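Local coordinates for protein nitrite oxidoreductase subunit A (Kuenenia stuttgartiensis, PDB 7B04) that belongs to the molybdopterin oxidoreductase family and carries a molybdenum atom, two MD1 molecules and an iron/sulfur cluster, at residues S299-Q304 with G327-V332; K519-H524 with T549-Y554. All blocks are in the same frame, centred on the assembly; numbering follows the deposited sequence.

Contact 1: residues S299-Q304 with G327-V332; sequences SKLLIQ and GGKIVV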
ATOM      1  N   SER B 299      10.495  10.621  21.133  1.00 45.71           N
ATOM      2  CA  SER B 299       9.444  10.423  22.124  1.00 42.75           C
ATOM      3  C   SER B 299       9.705   9.171  22.954  1.00 42.71           C
ATOM      4  O   SER B 299      10.197   8.160  22.444  1.00 48.20           O
ATOM      5  CB  SER B 299       8.081  10.318  21.438  1.00 42.14           C
ATOM      6  OG  SER B 299       7.754  11.519  20.760  1.00 42.21           O
ATOM      7  N   LYS B 300       9.373   9.244  24.248  1.00 42.59           N
ATOM      8  CA  LYS B 300       9.507   8.101  25.143  1.00 43.70           C
ATOM      9  C   LYS B 300       8.186   7.486  25.589  1.00 49.27           C
ATOM     10  O   LYS B 300       8.178   6.319  25.992  1.00 54.80           O
ATOM     11  CB  LYS B 300      10.341   8.490  26.373  1.00 37.45           C
ATOM     12  CG  LYS B 300      11.753   8.919  25.994  1.00 52.16           C
ATOM     13  CD  LYS B 300      12.443   7.836  25.165  1.00 52.23           C
ATOM     14  CE  LYS B 300      13.827   8.270  24.696  1.00 56.79           C
ATOM     15  NZ  LYS B 300      14.460   7.261  23.797  1.00 48.85           N
ATOM     16  N   LEU B 301       7.082   8.230  25.568  1.00 39.81           N
ATOM     17  CA  LEU B 301       5.751   7.625  25.607  1.00 36.00           C
ATOM     18  C   LEU B 301       4.951   8.252  24.480  1.00 45.94           C
ATOM     19  O   LEU B 301       4.604   9.438  24.537  1.00 42.93           O
ATOM     20  CB  LEU B 301       5.045   7.818  26.948  1.00 45.11           C
ATOM     21  CG  LEU B 301       3.590   7.331  26.859  1.00 44.56           C
ATOM     22  CD1 LEU B 301       3.465   5.852  27.180  1.00 44.63           C
ATOM     23  CD2 LEU B 301       2.667   8.146  27.751  1.00 39.38           C
ATOM     24  N   LEU B 302       4.655   7.445  23.474  1.00 55.01           N
ATOM     25  CA  LEU B 302       4.040   7.900  22.240  1.00 42.46           C
ATOM     26  C   LEU B 302       2.614   7.372  22.150  1.00 44.71           C
ATOM     27  O   LEU B 302       2.404   6.156  22.143  1.00 48.14           O
ATOM     28  CB  LEU B 302       4.878   7.437  21.058  1.00 38.17           C
ATOM     29  CG  LEU B 302       4.250   7.810  19.744  1.00 38.60           C
ATOM     30  CD1 LEU B 302       4.135   9.285  19.793  1.00 45.91           C
ATOM     31  CD2 LEU B 302       5.246   7.442  18.742  1.00 29.92           C
ATOM     32  N   ILE B 303       1.650   8.282  22.030  1.00 41.88           N
ATOM     33  CA  ILE B 303       0.231   7.944  22.060  1.00 42.94           C
ATOM     34  C   ILE B 303      -0.375   8.171  20.681  1.00 40.83           C
ATOM     35  O   ILE B 303      -0.156   9.217  20.059  1.00 42.80           O
ATOM     36  CB  ILE B 303      -0.510   8.765  23.130  1.00 44.18           C
ATOM     37  CG1 ILE B 303       0.025   8.428  24.525  1.00 41.53           C
ATOM     38  CG2 ILE B 303      -2.013   8.521  23.058  1.00 38.10           C
ATOM     39  CD1 ILE B 303      -0.360   9.433  25.583  1.00 42.27           C
ATOM     40  N   GLN B 304      -1.146   7.189  20.216  1.00 39.03           N
ATOM     41  CA  GLN B 304      -1.767   7.202  18.897  1.00 33.65           C
ATOM     42  C   GLN B 304      -3.260   6.985  19.090  1.00 39.77           C
ATOM     43  O   GLN B 304      -3.668   5.959  19.645  1.00 40.61           O
ATOM     44  CB  GLN B 304      -1.183   6.103  17.993  1.00 42.91           C
ATOM     45  CG  GLN B 304       0.087   6.478  17.242  1.00 45.93           C
ATOM     46  CD  GLN B 304       0.995   5.281  17.005  1.00 47.71           C
ATOM     47  OE1 GLN B 304       1.094   4.387  17.847  1.00 44.04           O
ATOM     48  NE2 GLN B 304       1.652   5.254  15.852  1.00 50.61           N
ATOM     49  N   GLY B 327      13.893   2.544  24.903  1.00 44.56           N
ATOM     50  CA  GLY B 327      13.285   2.873  26.180  1.00 47.77           C
ATOM     51  C   GLY B 327      12.005   3.660  26.090  1.00 38.27           C
ATOM     52  O   GLY B 327      11.655   4.355  27.042  1.00 41.32           O
ATOM     53  N   GLY B 328      11.281   3.544  24.980  1.00 40.08           N
ATOM     54  CA  GLY B 328      10.032   4.257  24.818  1.00 43.70           C
ATOM     55  C   GLY B 328       8.810   3.366  24.898  1.00 46.54           C
ATOM     56  O   GLY B 328       8.911   2.155  24.687  1.00 42.19           O
ATOM     57  N   LYS B 329       7.652   3.946  25.209  1.00 45.33           N
ATOM     58  CA  LYS B 329       6.396   3.216  25.298  1.00 37.50           C
ATOM     59  C   LYS B 329       5.435   3.721  24.230  1.00 45.29           C
ATOM     60  O   LYS B 329       5.343   4.928  23.985  1.00 45.35           O
ATOM     61  CB  LYS B 329       5.762   3.360  26.684  1.00 37.64           C
ATOM     62  CG  LYS B 329       6.368   2.485  27.767  1.00 50.60           C
ATOM     63  CD  LYS B 329       5.525   2.549  29.034  1.00 51.10           C
ATOM     64  CE  LYS B 329       6.022   1.582  30.096  1.00 45.25           C
ATOM     65  NZ  LYS B 329       5.156   1.610  31.308  1.00 45.90           N
ATOM     66  N   ILE B 330       4.729   2.791  23.593  1.00 42.36           N
ATOM     67  CA  ILE B 330       3.823   3.088  22.490  1.00 43.32           C
ATOM     68  C   ILE B 330       2.402   2.749  22.920  1.00 40.46           C
ATOM     69  O   ILE B 330       2.164   1.697  23.523  1.00 42.74           O
ATOM     70  CB  ILE B 330       4.216   2.313  21.216  1.00 44.13           C
ATOM     71  CG1 ILE B 330       5.628   2.704  20.776  1.00 43.66           C
ATOM     72  CG2 ILE B 330       3.219   2.570  20.094  1.00 38.70           C
ATOM     73  CD1 ILE B 330       6.211   1.801  19.712  1.00 46.44           C
ATOM     74  N   VAL B 331       1.461   3.642  22.614  1.00 38.71           N
ATOM     75  CA  VAL B 331       0.057   3.461  22.961  1.00 40.50           C
ATOM     76  C   VAL B 331      -0.795   3.723  21.727  1.00 37.60           C
ATOM     77  O   VAL B 331      -0.574   4.709  21.014  1.00 42.72           O
ATOM     78  CB  VAL B 331      -0.375   4.397  24.107  1.00 39.65           C
ATOM     79  CG1 VAL B 331      -1.832   4.152  24.480  1.00 38.60           C
ATOM     80  CG2 VAL B 331       0.528   4.222  25.312  1.00 39.08           C
ATOM     81  N   VAL B 332      -1.763   2.844  21.479  1.00 34.26           N
ATOM     82  CA  VAL B 332      -2.708   2.984  20.377  1.00 37.22           C
ATOM     83  C   VAL B 332      -4.114   2.894  20.951  1.00 38.53           C
ATOM     84  O   VAL B 332      -4.425   1.960  21.698  1.00 41.93           O
ATOM     85  CB  VAL B 332      -2.493   1.910  19.293  1.00 43.57           C
ATOM     86  CG1 VAL B 332      -3.572   2.005  18.227  1.00 41.19           C
ATOM     87  CG2 VAL B 332      -1.114   2.057  18.671  1.00 38.63           C
TER

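Contact 2: residues K519-H524 with T549-Y554; sequences KPVAIH and TGNVGY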
ATOM      1  N   LYS B 519       8.477  11.898  30.316  1.00 50.31           N
ATOM      2  CA  LYS B 519       8.797  13.020  29.431  1.00 44.22           C
ATOM      3  C   LYS B 519       9.774  12.510  28.373  1.00 47.81           C
ATOM      4  O   LYS B 519      10.688  11.746  28.714  1.00 52.09           O
ATOM      5  CB  LYS B 519       9.423  14.172  30.229  0.73 48.11           C
ATOM      6  CG  LYS B 519       8.398  15.090  30.898  1.00 47.00           C
ATOM      7  CD  LYS B 519       8.867  16.538  30.936  1.00 40.70           C
ATOM      8  CE  LYS B 519       7.869  17.429  31.665  0.93 44.30           C
ATOM      9  NZ  LYS B 519       8.140  18.865  31.380  0.91 41.20           N
ATOM     10  N   PRO B 520       9.636  12.904  27.089  1.00 45.55           N
ATOM     11  CA  PRO B 520       8.540  13.569  26.385  1.00 46.11           C
ATOM     12  C   PRO B 520       7.376  12.656  26.084  1.00 44.93           C
ATOM     13  O   PRO B 520       7.545  11.460  25.822  1.00 42.70           O
ATOM     14  CB  PRO B 520       9.200  14.000  25.069  1.00 39.41           C
ATOM     15  CG  PRO B 520      10.672  13.993  25.340  1.00 38.74           C
ATOM     16  CD  PRO B 520      10.804  12.782  26.204  1.00 41.72           C
ATOM     17  N   VAL B 521       6.180  13.222  26.176  1.00 40.76           N
ATOM     18  CA  VAL B 521       4.938  12.540  25.839  1.00 38.68           C
ATOM     19  C   VAL B 521       4.406  13.197  24.573  1.00 42.52           C
ATOM     20  O   VAL B 521       4.385  14.433  24.475  1.00 46.12           O
ATOM     21  CB  VAL B 521       3.915  12.627  26.985  1.00 38.27           C
ATOM     22  CG1 VAL B 521       2.509  12.277  26.499  1.00 40.19           C
ATOM     23  CG2 VAL B 521       4.331  11.734  28.141  1.00 44.49           C
ATOM     24  N   ALA B 522       3.988  12.382  23.608  1.00 41.49           N
ATOM     25  CA  ALA B 522       3.439  12.900  22.366  1.00 41.12           C
ATOM     26  C   ALA B 522       2.154  12.163  22.031  1.00 41.49           C
ATOM     27  O   ALA B 522       2.090  10.931  22.114  1.00 39.62           O
ATOM     28  CB  ALA B 522       4.434  12.754  21.208  1.00 41.38           C
ATOM     29  N   ILE B 523       1.128  12.931  21.675  1.00 41.78           N
ATOM     30  CA  ILE B 523      -0.157  12.399  21.245  1.00 40.82           C
ATOM     31  C   ILE B 523      -0.262  12.630  19.748  1.00 42.80           C
ATOM     32  O   ILE B 523      -0.157  13.771  19.279  1.00 41.10           O
ATOM     33  CB  ILE B 523      -1.330  13.054  21.989  1.00 42.05           C
ATOM     34  CG1 ILE B 523      -1.161  12.880  23.495  1.00 36.88           C
ATOM     35  CG2 ILE B 523      -2.641  12.449  21.531  1.00 41.37           C
ATOM     36  CD1 ILE B 523      -2.100  13.722  24.323  1.00 35.55           C
ATOM     37  N   HIS B 524      -0.469  11.555  19.000  1.00 45.74           N
ATOM     38  CA  HIS B 524      -0.586  11.624  17.553  1.00 40.30           C
ATOM     39  C   HIS B 524      -1.960  11.140  17.129  1.00 42.71           C
ATOM     40  O   HIS B 524      -2.474  10.143  17.652  1.00 40.55           O
ATOM     41  CB  HIS B 524       0.508  10.811  16.870  1.00 34.73           C
ATOM     42  CG  HIS B 524       1.864  11.429  16.995  1.00 36.43           C
ATOM     43  ND1 HIS B 524       2.388  12.283  16.051  1.00 39.40           N
ATOM     44  CD2 HIS B 524       2.781  11.361  17.985  1.00 30.04           C
ATOM     45  CE1 HIS B 524       3.586  12.684  16.435  1.00 39.13           C
ATOM     46  NE2 HIS B 524       3.849  12.137  17.608  1.00 38.62           N
ATOM     47  N   THR B 549       1.174  18.720  31.428  1.00 46.48           N
ATOM     48  CA  THR B 549       2.396  17.986  31.721  1.00 43.45           C
ATOM     49  C   THR B 549       3.646  18.636  31.144  1.00 45.76           C
ATOM     50  O   THR B 549       4.746  18.111  31.345  1.00 45.71           O
ATOM     51  CB  THR B 549       2.283  16.558  31.188  1.00 49.61           C
ATOM     52  OG1 THR B 549       1.905  16.597  29.805  1.00 53.59           O
ATOM     53  CG2 THR B 549       1.247  15.773  31.972  1.00 48.53           C
ATOM     54  N   GLY B 550       3.512  19.762  30.452  1.00 43.30           N
ATOM     55  CA  GLY B 550       4.661  20.447  29.889  1.00 41.05           C
ATOM     56  C   GLY B 550       5.332  19.729  28.737  1.00 49.16           C
ATOM     57  O   GLY B 550       6.563  19.629  28.693  1.00 47.41           O
ATOM     58  N   ASN B 551       4.540  19.223  27.796  1.00 54.10           N
ATOM     59  CA  ASN B 551       5.054  18.456  26.669  1.00 50.82           C
ATOM     60  C   ASN B 551       4.666  19.076  25.329  1.00 46.71           C
ATOM     61  O   ASN B 551       4.322  18.371  24.381  1.00 47.97           O
ATOM     62  CB  ASN B 551       4.598  17.002  26.754  1.00 42.28           C
ATOM     63  CG  ASN B 551       5.119  16.304  27.993  1.00 43.97           C
ATOM     64  OD1 ASN B 551       4.369  15.635  28.704  1.00 51.75           O
ATOM     65  ND2 ASN B 551       6.411  16.453  28.255  1.00 41.39           N
ATOM     66  N   VAL B 552       4.666  20.403  25.240  1.00 42.41           N
ATOM     67  CA  VAL B 552       4.461  21.093  23.970  1.00 43.14           C
ATOM     68  C   VAL B 552       5.642  22.024  23.734  1.00 42.31           C
ATOM     69  O   VAL B 552       5.994  22.822  24.609  1.00 46.24           O
ATOM     70  CB  VAL B 552       3.134  21.876  23.943  1.00 43.88           C
ATOM     71  CG1 VAL B 552       3.062  22.766  22.709  1.00 47.98           C
ATOM     72  CG2 VAL B 552       1.956  20.920  23.982  1.00 39.20           C
ATOM     73  N   GLY B 553       6.253  21.920  22.554  1.00 42.32           N
ATOM     74  CA  GLY B 553       7.386  22.744  22.192  1.00 43.22           C
ATOM     75  C   GLY B 553       8.742  22.114  22.423  1.00 49.65           C
ATOM     76  O   GLY B 553       9.758  22.733  22.079  1.00 56.83           O
ATOM     77  N   TYR B 554       8.796  20.911  22.990  1.00 45.16           N
ATOM     78  CA  TYR B 554      10.047  20.220  23.262  1.00 45.44           C
ATOM     79  C   TYR B 554      10.167  19.002  22.357  1.00 50.56           C
ATOM     80  O   TYR B 554       9.170  18.345  22.042  1.00 57.94           O
ATOM     81  CB  TYR B 554      10.133  19.785  24.727  1.00 50.57           C
ATOM     82  CG  TYR B 554       9.918  20.902  25.720  1.00 48.99           C
ATOM     83  CD1 TYR B 554      10.948  21.775  26.044  1.00 49.58           C
ATOM     84  CD2 TYR B 554       8.686  21.083  26.337  1.00 50.03           C
ATOM     85  CE1 TYR B 554      10.758  22.798  26.954  1.00 52.63           C
ATOM     86  CE2 TYR B 554       8.488  22.104  27.249  1.00 52.00           C
ATOM     87  CZ  TYR B 554       9.527  22.956  27.553  1.00 52.88           C
ATOM     88  OH  TYR B 554       9.334  23.972  28.459  1.00 62.55           O
TER

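Contact 1: residues S299-Q304 with G327-V332
L301, I303 and their partners K329 and V331 share one face of a parallel strand pair, a worked example of the beta-alpha-beta crossover in a Rossmann-like sheet. Strands 301-304 and 329-332 run side by side at 12°, with helices 309-312 and 314-321 in the connection between them. L302 gives its N-H to K329 O, with N and O 2.7 Å apart, and its O receives V331 N at the same 2.7 Å. K300 O takes K329 N and Q304 N reaches V331 O, so four backbone bonds join the strands. The N-H of I330 faces the other neighbour, strand 346-347, and bonds D345 OD2 just before it.

The side chain of L301 shows how such a face is filled. CB and CG pass K329 O at similar distance, CG anti to the backbone N (chi1 172°), and the second torsion (88°) swings CD1 across. There CD1 reaches K329 CB at 3.4 Å and also touches V331 CG2 at 3.8 Å, spanning two alternate residues. Next along the face, I303 lies beside V331 and points the same way, CG1 to CB at 4.1 Å. Helix 505-517 covers both through L511. K329 extends its long chain away from the pair, where D514 is a weak, distant ionic partner and I368 of subunit B packs on it.

On the other face, Q304 lies alongside I330 and across V332, whose side chain is about 7 Å from a bound MD1. At the opposite end of the pair, K300 meets F364 of subunit B in a cation-pi contact and hydrogen-bonds R326 O through NZ. The amide of Q304 meets methyl groups: its OE1 stands 3.3 Å from V332 CG2 and 3.6 Å from I330 CG2.

Contact 2: residues K519-H524 with T549-Y554
N551 lays one face of its side-chain amide over V521 and turns its ND2 end to K519, crossing both at a slant. V521 N sits over that face, 3.7 Å from N551 CG, and V521 CB is 3.5 Å from N551 OD1. The ND2 end points instead to the aliphatic chain of K519, whose CG and CD each lie 3.6 Å from it. Chi1 of N551 (-62°) brings CG beside the backbone N, and the second torsion turns the plane so that one face meets V521. At the root of the side chain, N551 CB rests 3.4 Å from V521 O.

K519 bends at chi2 (-146°) and then runs extended past the amide, so that CE comes to T549 O at 3.2 Å and NZ donates to G550 O, also at 3.2 Å. The ammonium group approaches from above the carbonyl plane, 37° out of it. A cis peptide bond joins K519 to P520, just before strand 521-525.

The setting is the turn that leaves helix 544-548, where G550 adopts positive phi, within the crossover to strand 558-561. Chemically, a lysine charge beside carbonyls at the C-terminal end of a helix is probably favourable, whereas the rest of the contact appears to be van der Waals fit of the amide against hydrocarbon and backbone.

Overall arrangement
Followed from the N terminus, the chain makes strand 301-304, passes through helices and returns as strand 329-332, closing contact 1 after a 22-residue, partly helical connection. Much later, strand 521-525 enters the same sheet on the other side of 301-304, and after 24 residues rich in helix the chain folds back at 549-554 to close contact 2. The two loops lie in series, neither nested nor crossed. They touch through the shared sheet: I303 probably hydrogen-bonds the backbone of A522 and H524, and L302 packs on the H524 ring. Contact 1 thus joins two strands, while contact 2 ties this sheet to the helix exit before strand 558-561.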